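Long-range contacts in takeout-like protein 1 (Epiphyas postvittana, PDB 4G0S), which probably binds and carries small hydrophobic ligands in an internal tunnel, where it holds myristic acid: residues D43-A48 against A197-F202; V85-D90 against I121-V126; L116-I121 against F150-N155. All coordinates share one frame; numbering follows the deposited sequence.

Contact 1 of 3, residues D43-A48 against A197-F202; sequences DLDDFA and AAKKIF
Lys-200 on helix 191-211 reaches across to residues 43-45 of strand 42-51, and its amine finds two oxygens there. NZ donates a hydrogen bond to the backbone carbonyl Asp-43 O at 2.9 Å, arriving tilted from the carbonyl plane, and forms a salt bridge with Asp-45 OD1 at 3.0 Å. The lysine gets there by a folded route: its chain bends at chi2 (94°) and again at chi4 (-73°), which brings CE obliquely up to the two carboxylate oxygens and turns NZ back toward the backbone. As a result CE lies 3.0 Å from Asp-45 OD1, so the methylene as well as the amine is packed against the acid. Asp-45 has CG anti to its carbonyl carbon (chi1 -68°), which leaves the carboxylate on the helix side, where Lys-200 meets it. Lys-199, one residue earlier on the helix, brushes the same acid only with its aliphatic part.

Beneath this polar layer Leu-44 sends one branch to the helix: CD2 sits 3.7 Å from Ala-197 CA, close because alanine has so little side chain to hold it off. Ala-197 also touches a bound myristic acid and Leu-63. The side chain of Asp-43 is paired with Lys-62 of the adjoining strand. A long, flexible lysine thus suits a partly exposed seam, tying the helix to the sheet edge by charge outside and by apolar packing inside.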
loop_
_atom_site.group_PDB
_atom_site.type_symbol
_atom_site.label_atom_id
_atom_site.label_comp_id
_atom_site.label_asym_id
_atom_site.label_seq_id
_atom_site.Cartn_x
_atom_site.Cartn_y
_atom_site.Cartn_z
ATOM N N ASP A 43 4.077 4.696 -8.322
ATOM C CA ASP A 43 4.423 3.681 -9.351
ATOM C C ASP A 43 4.829 2.369 -8.697
ATOM O O ASP A 43 5.719 2.340 -7.825
ATOM C CB ASP A 43 5.545 4.147 -10.255
ATOM C CG ASP A 43 5.131 5.249 -11.158
ATOM O OD1 ASP A 43 3.952 5.356 -11.461
ATOM O OD2 ASP A 43 5.971 6.045 -11.581
ATOM N N LEU A 44 4.170 1.292 -9.114
ATOM C CA LEU A 44 4.444 -0.026 -8.602
ATOM C C LEU A 44 5.301 -0.753 -9.617
ATOM O O LEU A 44 5.143 -0.586 -10.835
ATOM C CB LEU A 44 3.156 -0.844 -8.373
ATOM C CG LEU A 44 1.989 -0.310 -7.527
ATOM C CD1 LEU A 44 0.733 -1.164 -7.699
ATOM C CD2 LEU A 44 2.386 -0.210 -6.057
ATOM N N ASP A 45 6.222 -1.545 -9.081
ATOM C CA ASP A 45 7.117 -2.376 -9.849
ATOM C C ASP A 45 6.258 -3.468 -10.502
ATOM O O ASP A 45 5.231 -3.927 -9.954
ATOM C CB ASP A 45 8.125 -3.008 -8.895
ATOM C CG ASP A 45 9.121 -1.972 -8.269
ATOM O OD1 ASP A 45 9.296 -0.837 -8.804
ATOM O OD2 ASP A 45 9.747 -2.334 -7.225
ATOM N N ASP A 46 6.660 -3.885 -11.684
ATOM C CA ASP A 46 5.857 -4.853 -12.365
ATOM C C ASP A 46 5.843 -6.122 -11.534
ATOM O O ASP A 46 6.814 -6.398 -10.860
ATOM C CB ASP A 46 6.378 -5.024 -13.777
ATOM C CG ASP A 46 6.227 -3.722 -14.605
ATOM O OD1 ASP A 46 5.828 -2.641 -14.047
ATOM O OD2 ASP A 46 6.552 -3.791 -15.810
ATOM N N PHE A 47 4.730 -6.837 -11.479
ATOM C CA PHE A 47 4.753 -8.118 -10.772
ATOM C C PHE A 47 3.842 -9.128 -11.448
ATOM O O PHE A 47 3.077 -8.805 -12.390
ATOM C CB PHE A 47 4.376 -7.973 -9.290
ATOM C CG PHE A 47 2.969 -7.448 -9.066
ATOM C CD1 PHE A 47 1.870 -8.319 -9.062
ATOM C CD2 PHE A 47 2.747 -6.091 -8.899
ATOM C CE1 PHE A 47 0.575 -7.849 -8.847
ATOM C CE2 PHE A 47 1.460 -5.608 -8.708
ATOM C CZ PHE A 47 0.371 -6.484 -8.681
ATOM N N ALA A 48 3.932 -10.355 -10.944
ATOM C CA ALA A 48 3.261 -11.483 -11.509
ATOM C C ALA A 48 2.923 -12.428 -10.394
ATOM O O ALA A 48 3.657 -12.535 -9.404
ATOM C CB ALA A 48 4.166 -12.159 -12.531
ATOM N N ALA A 197 2.321 -2.639 -3.012
ATOM C CA ALA A 197 2.334 -1.235 -2.514
ATOM C C ALA A 197 3.119 -1.139 -1.218
ATOM O O ALA A 197 3.792 -0.136 -0.985
ATOM C CB ALA A 197 0.924 -0.678 -2.325
ATOM N N ALA A 198 3.027 -2.171 -0.369
ATOM C CA ALA A 198 3.722 -2.132 0.924
ATOM C C ALA A 198 5.236 -2.132 0.723
ATOM O O ALA A 198 5.984 -1.418 1.407
ATOM C CB ALA A 198 3.290 -3.297 1.831
ATOM N N LYS A 199 5.684 -2.962 -0.206
ATOM C CA LYS A 199 7.075 -3.002 -0.537
ATOM C C LYS A 199 7.610 -1.600 -0.856
ATOM O O LYS A 199 8.655 -1.213 -0.343
ATOM C CB LYS A 199 7.335 -4.025 -1.658
ATOM C CG LYS A 199 7.325 -3.531 -3.077
ATOM C CD LYS A 199 8.393 -4.287 -3.882
ATOM C CE LYS A 199 8.140 -5.790 -3.855
ATOM N NZ LYS A 199 9.381 -6.495 -3.395
ATOM N N LYS A 200 6.883 -0.847 -1.695
ATOM C CA LYS A 200 7.244 0.532 -2.016
ATOM C C LYS A 200 7.050 1.529 -0.822
ATOM O O LYS A 200 7.981 2.300 -0.516
ATOM C CB LYS A 200 6.504 0.996 -3.295
ATOM C CG LYS A 200 7.458 1.435 -4.391
ATOM C CD LYS A 200 7.748 0.287 -5.346
ATOM C CE LYS A 200 8.911 0.607 -6.260
ATOM N NZ LYS A 200 8.507 1.612 -7.274
ATOM N N ILE A 201 5.890 1.505 -0.155
ATOM C CA ILE A 201 5.611 2.343 1.090
ATOM C C ILE A 201 6.565 2.181 2.319
ATOM O O ILE A 201 7.094 3.178 2.838
ATOM C CB ILE A 201 4.163 2.124 1.569
ATOM C CG1 ILE A 201 3.161 2.752 0.591
ATOM C CG2 ILE A 201 3.896 2.598 2.999
ATOM C CD1 ILE A 201 1.910 1.896 0.438
ATOM N N PHE A 202 6.738 0.958 2.817
ATOM C CA PHE A 202 7.862 0.659 3.747
ATOM C C PHE A 202 9.228 1.193 3.244
ATOM O O PHE A 202 10.007 1.756 4.013
ATOM C CB PHE A 202 7.927 -0.859 4.005
ATOM C CG PHE A 202 9.177 -1.325 4.709
ATOM C CD1 PHE A 202 9.249 -1.339 6.089
ATOM C CD2 PHE A 202 10.274 -1.791 3.983
ATOM C CE1 PHE A 202 10.414 -1.778 6.740
ATOM C CE2 PHE A 202 11.422 -2.243 4.627
ATOM C CZ PHE A 202 11.499 -2.233 6.007
#

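Contact 2 of 3, residues V85-D90 against I121-V126; sequences VDFHLD and IHIHLV. With MYR (myristic acid), chain D.
His-88 and His-122 lie side by side as a cross-strand pair, their rings in an offset stack with centroids 4.3 Å apart and planes only 2° from parallel. The shift between the rings leaves His-88 CB over the centre of the His-122 ring, a CH-pi contact of 3.4 Å to its centroid. His-88 takes the cramped rotamer with CG between backbone N and carbonyl carbon (chi1 71°), and its ND1 is hydrogen-bonded to Asp-72 OD2, which helps to fix the ring's rotation. With only an alanine at His-122, the His-88 ring would probably lose its stacking partner, and its CB the aromatic face it rests on.

On the same face of the sheet His-124 ND1 makes a weak, bent hydrogen bond (129°) to Asp-86 OD1, which sits at the ring edge.

Apolar contacts occupy the other face. Ile-123 CB lies over one face of the Phe-87 ring, toward its rim, a CH-pi contact of 3.9 Å to the centroid, while Leu-89 CD2 rests 3.9 Å from Ile-121 CG2. Ile-121 CD1 continues inward to C4 of the myristic acid, at 3.4 Å. Branched and aromatic residues suit this side, which faces the lipid.

Sound backbone bonds join the Val-85 to Phe-87 end of the ladder, and toward Leu-89 they become bent. Val-85 and Leu-125 form a hydrogen-bonded pair, with Leu-125 N to Val-85 O at 2.8 Å, and Ile-123 N is bound to Phe-87 O at 3.1 Å. The antiparallel ladder, polar on one face and ligand-lining on the other, is typical of the curved sheet in juvenile hormone binding proteins.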
loop_
_atom_site.group_PDB
_atom_site.type_symbol
_atom_site.label_atom_id
_atom_site.label_comp_id
_atom_site.label_asym_id
_atom_site.label_seq_id
_atom_site.Cartn_x
_atom_site.Cartn_y
_atom_site.Cartn_z
ATOM N N VAL A 85 0.820 0.615 12.692
ATOM C CA VAL A 85 0.127 1.691 12.000
ATOM C C VAL A 85 -1.165 1.187 11.337
ATOM O O VAL A 85 -1.130 0.353 10.393
ATOM C CB VAL A 85 1.042 2.420 10.974
ATOM C CG1 VAL A 85 0.298 3.548 10.273
ATOM C CG2 VAL A 85 2.266 3.013 11.659
ATOM N N ASP A 86 -2.296 1.688 11.858
ATOM C CA ASP A 86 -3.634 1.447 11.287
ATOM C C ASP A 86 -4.168 2.664 10.536
ATOM O O ASP A 86 -4.086 3.804 11.037
ATOM C CB ASP A 86 -4.630 0.997 12.365
ATOM C CG ASP A 86 -4.366 -0.410 12.827
ATOM O OD1 ASP A 86 -4.218 -1.311 11.972
ATOM O OD2 ASP A 86 -4.286 -0.632 14.032
ATOM N N PHE A 87 -4.676 2.414 9.331
ATOM C CA PHE A 87 -5.242 3.456 8.489
ATOM C C PHE A 87 -6.289 2.888 7.553
ATOM O O PHE A 87 -6.618 1.707 7.663
ATOM C CB PHE A 87 -4.159 4.281 7.751
ATOM C CG PHE A 87 -3.368 3.524 6.695
ATOM C CD1 PHE A 87 -3.601 3.741 5.344
ATOM C CD2 PHE A 87 -2.331 2.683 7.050
ATOM C CE1 PHE A 87 -2.843 3.092 4.365
ATOM C CE2 PHE A 87 -1.571 2.016 6.077
ATOM C CZ PHE A 87 -1.835 2.219 4.728
ATOM N N HIS A 88 -6.832 3.742 6.687
ATOM C CA HIS A 88 -7.795 3.358 5.649
ATOM C C HIS A 88 -7.944 4.443 4.638
ATOM O O HIS A 88 -7.586 5.609 4.900
ATOM C CB HIS A 88 -9.156 2.910 6.207
ATOM C CG HIS A 88 -10.009 4.028 6.812
ATOM N ND1 HIS A 88 -9.814 4.504 8.068
ATOM C CD2 HIS A 88 -11.100 4.735 6.297
ATOM C CE1 HIS A 88 -10.720 5.461 8.334
ATOM N NE2 HIS A 88 -11.502 5.604 7.253
ATOM N N LEU A 89 -8.498 4.087 3.471
ATOM C CA LEU A 89 -8.558 5.006 2.307
ATOM C C LEU A 89 -9.460 4.394 1.264
ATOM O O LEU A 89 -9.701 3.188 1.316
ATOM C CB LEU A 89 -7.154 5.205 1.700
ATOM C CG LEU A 89 -6.413 3.962 1.089
ATOM C CD1 LEU A 89 -5.434 4.407 0.012
ATOM C CD2 LEU A 89 -5.678 3.114 2.105
ATOM N N ASP A 90 -9.974 5.210 0.338
ATOM C CA ASP A 90 -10.488 4.678 -0.908
ATOM C C ASP A 90 -9.317 4.774 -1.889
ATOM O O ASP A 90 -8.764 5.852 -2.069
ATOM C CB ASP A 90 -11.698 5.424 -1.524
ATOM C CG ASP A 90 -12.477 6.318 -0.543
ATOM O OD1 ASP A 90 -12.278 6.309 0.703
ATOM O OD2 ASP A 90 -13.339 7.058 -1.078
ATOM N N ILE A 121 -10.631 0.608 2.226
ATOM C CA ILE A 121 -9.639 -0.434 2.547
ATOM C C ILE A 121 -8.873 -0.177 3.824
ATOM O O ILE A 121 -8.191 0.845 3.980
ATOM C CB ILE A 121 -8.702 -0.869 1.370
ATOM C CG1 ILE A 121 -7.783 -2.028 1.824
ATOM C CG2 ILE A 121 -7.943 0.305 0.744
ATOM C CD1 ILE A 121 -6.958 -2.676 0.711
ATOM N N HIS A 122 -8.965 -1.133 4.742
ATOM C CA HIS A 122 -8.276 -1.001 6.016
ATOM C C HIS A 122 -6.993 -1.759 5.987
ATOM O O HIS A 122 -6.886 -2.834 5.382
ATOM C CB HIS A 122 -9.189 -1.385 7.190
ATOM C CG HIS A 122 -10.180 -0.292 7.552
ATOM N ND1 HIS A 122 -10.156 0.362 8.751
ATOM C CD2 HIS A 122 -11.196 0.291 6.812
ATOM C CE1 HIS A 122 -11.106 1.290 8.770
ATOM N NE2 HIS A 122 -11.754 1.249 7.587
ATOM N N ILE A 123 -5.981 -1.178 6.615
ATOM C CA ILE A 123 -4.633 -1.732 6.582
ATOM C C ILE A 123 -4.155 -1.778 7.998
ATOM O O ILE A 123 -4.424 -0.847 8.816
ATOM C CB ILE A 123 -3.654 -0.853 5.787
ATOM C CG1 ILE A 123 -4.232 -0.434 4.422
ATOM C CG2 ILE A 123 -2.319 -1.555 5.578
ATOM C CD1 ILE A 123 -4.086 -1.493 3.373
ATOM N N HIS A 124 -3.469 -2.873 8.299
ATOM C CA HIS A 124 -2.763 -3.006 9.554
ATOM C C HIS A 124 -1.326 -3.250 9.246
ATOM O O HIS A 124 -0.982 -4.318 8.761
ATOM C CB HIS A 124 -3.346 -4.129 10.395
ATOM C CG HIS A 124 -2.758 -4.197 11.772
ATOM N ND1 HIS A 124 -3.253 -3.470 12.812
ATOM C CD2 HIS A 124 -1.661 -4.903 12.259
ATOM C CE1 HIS A 124 -2.502 -3.711 13.907
ATOM N NE2 HIS A 124 -1.509 -4.569 13.557
ATOM N N LEU A 125 -0.497 -2.216 9.438
ATOM C CA LEU A 125 0.939 -2.294 9.165
ATOM C C LEU A 125 1.762 -2.363 10.459
ATOM O O LEU A 125 1.601 -1.520 11.356
ATOM C CB LEU A 125 1.404 -1.123 8.293
ATOM C CG LEU A 125 2.910 -1.033 8.020
ATOM C CD1 LEU A 125 3.350 -2.054 6.984
ATOM C CD2 LEU A 125 3.272 0.386 7.597
ATOM N N VAL A 126 2.607 -3.410 10.552
ATOM C CA VAL A 126 3.449 -3.662 11.712
ATOM C C VAL A 126 4.856 -3.664 11.179
ATOM O O VAL A 126 5.182 -4.399 10.181
ATOM C CB VAL A 126 3.171 -5.029 12.374
ATOM C CG1 VAL A 126 4.219 -5.352 13.460
ATOM C CG2 VAL A 126 1.747 -5.091 12.909
HETATM C C1 MYR D . -3.228 -0.591 -0.796
HETATM O O1 MYR D . -4.383 -0.204 -0.530
HETATM O O2 MYR D . -2.254 0.082 -0.370
HETATM C C2 MYR D . -2.993 -1.875 -1.608
HETATM C C3 MYR D . -4.163 -2.438 -2.448
HETATM C C4 MYR D . -4.918 -3.628 -1.847
HETATM C C5 MYR D . -5.282 -4.778 -2.810
HETATM C C6 MYR D . -6.718 -4.772 -3.361
HETATM C C7 MYR D . -7.321 -6.165 -3.452
HETATM C C8 MYR D . -8.433 -6.306 -4.484
HETATM C C9 MYR D . -8.288 -7.586 -5.317
HETATM C C10 MYR D . -7.389 -7.387 -6.529
HETATM C C11 MYR D . -6.942 -8.700 -7.171
HETATM C C12 MYR D . -6.832 -8.589 -8.680
HETATM C C13 MYR D . -7.573 -9.782 -9.310
HETATM C C14 MYR D . -7.776 -9.645 -10.803
#

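Contact 3 of 3, residues L116-I121 against F150-N155; sequences LKLKNI and FDVKDN. With MYR (myristic acid), chain D.
Lys-119 O is gripped by two successive backbone donors, Asp-154 N at 3.0 Å and Asn-155 N at 3.3 Å. The longer bond lies in the carbonyl plane on a lone pair, whereas Asp-154 N is tilted from that plane. Lys-119 N in turn donates to Asn-155 O at 2.8 Å, so Lys-119 alone answers two successive residues, Asp-154 and Asn-155. This is a classic beta bulge, and the register slips by one before Ile-121 faces Val-152. Both chains turn a corner here, and Asn-120 accommodates it with positive backbone angles (67°/53°), a conformation that asparagine tolerates better than most residues.

Asn-120 also spans the corner with its side chain. With CG trans to its own N (chi1 -168°), ND2 donates to Asp-154 OD1 at 3.2 Å, in a nearly straight bond. The acceptor lies close to the amide plane, but the amide comes from above the carboxylate, the two planes being almost perpendicular. Asn-120 O takes a further bond from Lys-153 N. The aliphatic part of Lys-119 packs over the turn, CG lying 3.4 Å from Asp-154 CB, and its amine stays near the Asp-154 carboxylate without forming a salt bridge.

The corner belongs to the hairpin of strands 113-133 and 139-153, and its inner side is apolar. Leu-118 crosses Val-152 at about a right angle, CD2 to CG1 at 4.0 Å, and its other branch, CD1, meets C6 of the myristic acid at 3.3 Å. Leu-116 CD1 touches the chain farther along, at C10. From strand 139-153, Val-152 CG2 packs on Ile-121 CD1, 3.9 Å away, and the same isoleucine methyl also reaches Phe-150 CB. Helix 182-189 adjoins this strand through Ser-186, which touches Val-152, and through Lys-183, which pairs with Asp-151.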
loop_
_atom_site.group_PDB
_atom_site.type_symbol
_atom_site.label_atom_id
_atom_site.label_comp_id
_atom_site.label_asym_id
_atom_site.label_seq_id
_atom_site.Cartn_x
_atom_site.Cartn_y
_atom_site.Cartn_z
ATOM N N LEU A 116 -9.105 -0.966 -10.727
ATOM C CA LEU A 116 -9.823 -1.479 -9.541
ATOM C C LEU A 116 -10.128 -0.291 -8.712
ATOM O O LEU A 116 -9.278 0.557 -8.559
ATOM C CB LEU A 116 -8.926 -2.319 -8.635
ATOM C CG LEU A 116 -8.578 -3.772 -8.611
ATOM C CD1 LEU A 116 -7.542 -3.854 -7.516
ATOM C CD2 LEU A 116 -9.825 -4.614 -8.300
ATOM N N LYS A 117 -11.295 -0.264 -8.092
ATOM C CA LYS A 117 -11.623 0.802 -7.137
ATOM C C LYS A 117 -11.903 0.160 -5.816
ATOM O O LYS A 117 -12.836 -0.652 -5.704
ATOM C CB LYS A 117 -12.905 1.512 -7.557
ATOM C CG LYS A 117 -12.711 2.736 -8.383
ATOM C CD LYS A 117 -13.858 3.703 -8.084
ATOM C CE LYS A 117 -14.415 4.355 -9.346
ATOM N NZ LYS A 117 -15.819 4.869 -9.160
ATOM N N LEU A 118 -11.119 0.542 -4.814
ATOM C CA LEU A 118 -11.255 0.032 -3.462
ATOM C C LEU A 118 -11.980 1.022 -2.558
ATOM O O LEU A 118 -11.658 2.202 -2.544
ATOM C CB LEU A 118 -9.885 -0.318 -2.899
ATOM C CG LEU A 118 -9.139 -1.354 -3.744
ATOM C CD1 LEU A 118 -7.777 -1.611 -3.125
ATOM C CD2 LEU A 118 -9.962 -2.643 -3.865
ATOM N N LYS A 119 -12.961 0.532 -1.810
ATOM C CA LYS A 119 -13.845 1.416 -1.031
ATOM C C LYS A 119 -13.671 1.067 0.438
ATOM O O LYS A 119 -14.051 0.009 0.874
ATOM C CB LYS A 119 -15.306 1.281 -1.532
ATOM C CG LYS A 119 -16.322 2.237 -0.933
ATOM C CD LYS A 119 -16.400 3.580 -1.656
ATOM C CE LYS A 119 -17.268 4.545 -0.847
ATOM N NZ LYS A 119 -16.485 4.985 0.350
ATOM N N ASN A 120 -13.023 1.953 1.181
ATOM C CA ASN A 120 -12.778 1.778 2.606
ATOM C C ASN A 120 -11.799 0.595 2.869
ATOM O O ASN A 120 -12.112 -0.323 3.623
ATOM C CB ASN A 120 -14.124 1.610 3.338
ATOM C CG ASN A 120 -14.004 1.701 4.832
ATOM O OD1 ASN A 120 -12.955 2.071 5.347
ATOM N ND2 ASN A 120 -15.086 1.350 5.558
ATOM N N ILE A 121 -10.631 0.608 2.226
ATOM C CA ILE A 121 -9.639 -0.434 2.547
ATOM C C ILE A 121 -8.873 -0.177 3.824
ATOM O O ILE A 121 -8.191 0.845 3.980
ATOM C CB ILE A 121 -8.702 -0.869 1.370
ATOM C CG1 ILE A 121 -7.783 -2.028 1.824
ATOM C CG2 ILE A 121 -7.943 0.305 0.744
ATOM C CD1 ILE A 121 -6.958 -2.676 0.711
ATOM N N PHE A 150 -4.843 -6.695 5.323
ATOM C CA PHE A 150 -5.818 -5.783 4.734
ATOM C C PHE A 150 -7.275 -6.250 4.824
ATOM O O PHE A 150 -7.563 -7.341 5.270
ATOM C CB PHE A 150 -5.451 -5.466 3.313
ATOM C CG PHE A 150 -5.672 -6.607 2.352
ATOM C CD1 PHE A 150 -6.829 -6.679 1.606
ATOM C CD2 PHE A 150 -4.703 -7.595 2.195
ATOM C CE1 PHE A 150 -7.021 -7.700 0.709
ATOM C CE2 PHE A 150 -4.898 -8.634 1.302
ATOM C CZ PHE A 150 -6.068 -8.682 0.561
ATOM N N ASP A 151 -8.190 -5.411 4.364
ATOM C CA ASP A 151 -9.579 -5.597 4.634
ATOM C C ASP A 151 -10.336 -4.551 3.818
ATOM O O ASP A 151 -10.493 -3.394 4.246
ATOM C CB ASP A 151 -9.794 -5.312 6.117
ATOM C CG ASP A 151 -11.202 -5.575 6.570
ATOM O OD1 ASP A 151 -11.952 -6.272 5.854
ATOM O OD2 ASP A 151 -11.552 -5.087 7.675
ATOM N N VAL A 152 -10.811 -4.952 2.642
ATOM C CA VAL A 152 -11.608 -4.078 1.826
ATOM C C VAL A 152 -13.005 -4.182 2.412
ATOM O O VAL A 152 -13.749 -5.147 2.143
ATOM C CB VAL A 152 -11.534 -4.520 0.353
ATOM C CG1 VAL A 152 -12.066 -3.426 -0.574
ATOM C CG2 VAL A 152 -10.095 -4.913 -0.019
ATOM N N LYS A 153 -13.340 -3.219 3.271
ATOM C CA LYS A 153 -14.583 -3.267 4.052
ATOM C C LYS A 153 -15.860 -2.853 3.313
ATOM O O LYS A 153 -16.928 -3.431 3.546
ATOM C CB LYS A 153 -14.452 -2.433 5.324
ATOM C CG LYS A 153 -13.911 -3.204 6.514
ATOM C CD LYS A 153 -14.182 -2.413 7.800
ATOM C CE LYS A 153 -13.071 -2.654 8.812
ATOM N NZ LYS A 153 -12.928 -4.113 9.158
ATOM N N ASP A 154 -15.789 -1.850 2.449
ATOM C CA ASP A 154 -17.004 -1.457 1.759
ATOM C C ASP A 154 -17.183 -2.147 0.453
ATOM O O ASP A 154 -18.219 -2.717 0.223
ATOM C CB ASP A 154 -17.103 0.056 1.568
ATOM C CG ASP A 154 -17.525 0.740 2.822
ATOM O OD1 ASP A 154 -17.425 0.070 3.879
ATOM O OD2 ASP A 154 -17.944 1.914 2.756
ATOM N N ASN A 155 -16.180 -2.108 -0.414
ATOM C CA ASN A 155 -16.443 -2.552 -1.755
ATOM C C ASN A 155 -15.205 -2.623 -2.597
ATOM O O ASN A 155 -14.254 -1.918 -2.361
ATOM C CB ASN A 155 -17.418 -1.545 -2.392
ATOM C CG ASN A 155 -18.301 -2.169 -3.439
ATOM O OD1 ASN A 155 -19.341 -1.619 -3.783
ATOM N ND2 ASN A 155 -17.882 -3.309 -3.975
HETATM C C1 MYR D . -3.228 -0.591 -0.796
HETATM O O1 MYR D . -4.383 -0.204 -0.530
HETATM O O2 MYR D . -2.254 0.082 -0.370
HETATM C C2 MYR D . -2.993 -1.875 -1.608
HETATM C C3 MYR D . -4.163 -2.438 -2.448
HETATM C C4 MYR D . -4.918 -3.628 -1.847
HETATM C C5 MYR D . -5.282 -4.778 -2.810
HETATM C C6 MYR D . -6.718 -4.772 -3.361
HETATM C C7 MYR D . -7.321 -6.165 -3.452
HETATM C C8 MYR D . -8.433 -6.306 -4.484
HETATM C C9 MYR D . -8.288 -7.586 -5.317
HETATM C C10 MYR D . -7.389 -7.387 -6.529
HETATM C C11 MYR D . -6.942 -8.700 -7.171
HETATM C C12 MYR D . -6.832 -8.589 -8.680
HETATM C C13 MYR D . -7.573 -9.782 -9.310
HETATM C C14 MYR D . -7.776 -9.645 -10.803
#

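Overall arrangement
Contacts 2 and 3 are neighbours in the curled antiparallel sheet, their centres about 10 Å apart. They share strand 113-133 and Ile-121, pairing it with strand 82-100 in contact 2 and with strand 139-153 in contact 3; His-122 N probably bonds to Asp-151 O between them. Their segments alternate along the chain, and all four fall between the two segments of contact 1. The centres of contacts 1 and 2 are about 16 Å apart, those of contacts 1 and 3 about 18 Å. Contact 1 joins the long helix 191-211 to strand 42-51 of the same sheet. Sheet and helix together enclose the myristic acid touched from all three contacts, consistent with a lipid-binding tunnel.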